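Local coordinates for protein yahD a copper inducible hydrolase (Lactococcus lactis subsp. lactis, PDB 3OG9) that is a copper-inducible alpha/beta hydrolase that binds D-malate in its pocket and probably belongs to the dienelactone hydrolase family, at residues T5-K10 against P44-R49. Residues are numbered along the deposited sequence; the frame is centred on the assembly and turned at random.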
loop_
_atom_site.group_PDB
_atom_site.type_symbol
_atom_site.label_atom_id
_atom_site.label_comp_id
_atom_site.label_asym_id
_atom_site.label_seq_id
_atom_site.Cartn_x
_atom_site.Cartn_y
_atom_site.Cartn_z
ATOM N N THR A 5 12.266 -9.261 -12.326
ATOM C CA THR A 5 11.395 -8.912 -11.212
ATOM C C THR A 5 11.395 -9.965 -10.125
ATOM O O THR A 5 11.145 -11.145 -10.365
ATOM C CB THR A 5 9.959 -8.668 -11.680
ATOM O OG1 THR A 5 9.990 -7.794 -12.818
ATOM C CG2 THR A 5 9.099 -8.025 -10.536
ATOM N N ASP A 6 11.662 -9.505 -8.912
ATOM C CA ASP A 6 11.535 -10.332 -7.730
ATOM C C ASP A 6 10.101 -10.284 -7.221
ATOM O O ASP A 6 9.620 -9.220 -6.812
ATOM C CB ASP A 6 12.502 -9.802 -6.683
ATOM C CG ASP A 6 13.943 -9.929 -7.142
ATOM O OD1 ASP A 6 14.320 -11.079 -7.411
ATOM O OD2 ASP A 6 14.658 -8.895 -7.272
ATOM N N TYR A 7 9.412 -11.421 -7.290
ATOM C CA TYR A 7 7.997 -11.479 -6.860
ATOM C C TYR A 7 7.604 -12.874 -6.373
ATOM O O TYR A 7 8.261 -13.858 -6.711
ATOM C CB TYR A 7 7.056 -10.946 -7.951
ATOM C CG TYR A 7 6.688 -11.926 -9.042
ATOM C CD1 TYR A 7 5.517 -12.673 -8.962
ATOM C CD2 TYR A 7 7.530 -12.114 -10.155
ATOM C CE1 TYR A 7 5.176 -13.601 -9.978
ATOM C CE2 TYR A 7 7.207 -13.024 -11.154
ATOM C CZ TYR A 7 6.031 -13.748 -11.076
ATOM O OH TYR A 7 5.718 -14.639 -12.083
ATOM N N VAL A 8 6.557 -12.953 -5.545
ATOM C CA VAL A 8 5.899 -14.229 -5.194
ATOM C C VAL A 8 4.486 -14.232 -5.761
ATOM O O VAL A 8 3.760 -13.228 -5.636
ATOM C CB VAL A 8 5.771 -14.363 -3.642
ATOM C CG1 VAL A 8 4.896 -15.578 -3.233
ATOM C CG2 VAL A 8 7.103 -14.467 -3.018
ATOM N N PHE A 9 4.077 -15.351 -6.353
ATOM C CA PHE A 9 2.655 -15.581 -6.630
ATOM C C PHE A 9 2.190 -16.867 -5.924
ATOM O O PHE A 9 2.879 -17.880 -5.979
ATOM C CB PHE A 9 2.365 -15.626 -8.126
ATOM C CG PHE A 9 0.955 -16.059 -8.435
ATOM C CD1 PHE A 9 -0.112 -15.208 -8.177
ATOM C CD2 PHE A 9 0.692 -17.333 -8.889
ATOM C CE1 PHE A 9 -1.417 -15.604 -8.414
ATOM C CE2 PHE A 9 -0.610 -17.731 -9.130
ATOM C CZ PHE A 9 -1.661 -16.868 -8.881
ATOM N N LYS A 10 1.070 -16.804 -5.214
ATOM C CA LYS A 10 0.502 -17.988 -4.570
ATOM C C LYS A 10 -0.951 -18.072 -4.968
ATOM O O LYS A 10 -1.738 -17.171 -4.639
ATOM C CB LYS A 10 0.592 -17.911 -3.055
ATOM C CG LYS A 10 1.927 -18.219 -2.438
ATOM C CD LYS A 10 1.836 -17.804 -0.961
ATOM C CE LYS A 10 2.630 -18.696 -0.048
ATOM N NZ LYS A 10 1.808 -19.597 0.806
ATOM N N PRO A 44 -5.877 -15.368 -3.790
ATOM C CA PRO A 44 -4.598 -15.417 -4.501
ATOM C C PRO A 44 -3.708 -14.256 -4.026
ATOM O O PRO A 44 -4.216 -13.187 -3.660
ATOM C CB PRO A 44 -4.990 -15.161 -5.966
ATOM C CG PRO A 44 -6.442 -15.619 -6.049
ATOM C CD PRO A 44 -7.035 -15.263 -4.697
ATOM N N ILE A 45 -2.401 -14.452 -4.075
ATOM C CA ILE A 45 -1.484 -13.430 -3.571
ATOM C C ILE A 45 -0.461 -13.116 -4.636
ATOM O O ILE A 45 0.129 -14.034 -5.192
ATOM C CB ILE A 45 -0.759 -13.891 -2.285
ATOM C CG1 ILE A 45 -1.712 -13.799 -1.085
ATOM C CG2 ILE A 45 0.554 -13.036 -2.030
ATOM C CD1 ILE A 45 -1.215 -14.557 0.147
ATOM N N LEU A 46 -0.311 -11.823 -4.946
ATOM C CA LEU A 46 0.776 -11.335 -5.761
ATOM C C LEU A 46 1.604 -10.356 -4.921
ATOM O O LEU A 46 1.073 -9.380 -4.416
ATOM C CB LEU A 46 0.230 -10.598 -6.990
ATOM C CG LEU A 46 1.326 -10.208 -8.009
ATOM C CD1 LEU A 46 2.066 -11.437 -8.544
ATOM C CD2 LEU A 46 0.667 -9.431 -9.139
ATOM N N SER A 47 2.897 -10.624 -4.774
ATOM C CA SER A 47 3.750 -9.776 -3.913
ATOM C C SER A 47 4.987 -9.393 -4.686
ATOM O O SER A 47 5.742 -10.266 -5.077
ATOM C CB SER A 47 4.140 -10.560 -2.649
ATOM O OG SER A 47 4.864 -9.736 -1.741
ATOM N N ILE A 48 5.201 -8.093 -4.912
ATOM C CA ILE A 48 6.280 -7.617 -5.782
ATOM C C ILE A 48 7.306 -6.772 -4.983
ATOM O O ILE A 48 6.907 -5.821 -4.288
ATOM C CB ILE A 48 5.704 -6.743 -6.955
ATOM C CG1 ILE A 48 4.754 -7.558 -7.856
ATOM C CG2 ILE A 48 6.845 -6.103 -7.802
ATOM C CD1 ILE A 48 3.876 -6.675 -8.758
ATOM N N ARG A 49 8.596 -7.118 -5.093
ATOM C CA ARG A 49 9.665 -6.392 -4.402
ATOM C C ARG A 49 9.928 -5.038 -5.064
ATOM O O ARG A 49 9.905 -4.928 -6.276
ATOM C CB ARG A 49 10.977 -7.204 -4.395
ATOM C CG ARG A 49 12.050 -6.670 -3.396
ATOM C CD ARG A 49 13.426 -7.206 -3.735
ATOM N NE ARG A 49 13.489 -8.652 -3.542
ATOM C CZ ARG A 49 14.584 -9.393 -3.684
ATOM N NH1 ARG A 49 15.743 -8.834 -4.020
ATOM N NH2 ARG A 49 14.521 -10.702 -3.478
HETATM O O HOH W 1 11.232 -6.413 -8.208
#
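Val8 and Ser47 form a hydrogen-bonded pair where the edge strand 7-10 of the alpha/beta-hydrolase sheet runs antiparallel to strand 45-48, the one reversal in an otherwise parallel sheet. Val8 N reaches Ser47 O at 2.8 Å and Ser47 N returns to Val8 O; Lys10 and Ile45 repeat the pattern, and Arg49 N to Asp6 O (2.9 Å) carries it one residue beyond the strands. Alternation sends Tyr7, Phe9 and the buried Leu46 and Ile48 to the face that helix 76-97 covers, where large, mainly apolar side chains suit the place. With chi1 at 82°, Tyr7 holds CG between its backbone N and carbonyl carbon, and the ring leads away from strand 45-48. Its ring atom CD1 still meets the Leu46 CD1 methyl at 3.7 Å, while the hydroxyl goes on to Lys96 and His97. Phe9 instead swings CG opposite its own nitrogen (chi1 172°); this brings ring atom CD1 within 3.2 Å of Ile45 O, and the ring also stacks on His97. On the other face, Val8 and Ser47 come together through their CB atoms, Ser47 OG bonding to Glu29 O, and Ile45 packs against helix 33-39, whose Glu37 takes the Lys10 ammonium.

Where the strands end, Asp6 and Arg49 add a charged stack. The Arg49 chain, bent at chi3, lays its guanidinium flat against the carboxylate, the two planes 15° apart, with Asp6 CG 3.6 Å above the guanidinium centre. Asp6 probably offsets part of the charge from above, while NE makes a salt bridge with Glu29. A water also bridges this end, accepting from Asp6 N and donating to Arg49 O at 2.8 Å. Asp6 OD2 sits above the guanidinium, 3.4 Å from Arg49 NH1, a pairing of charges without a directed N-H.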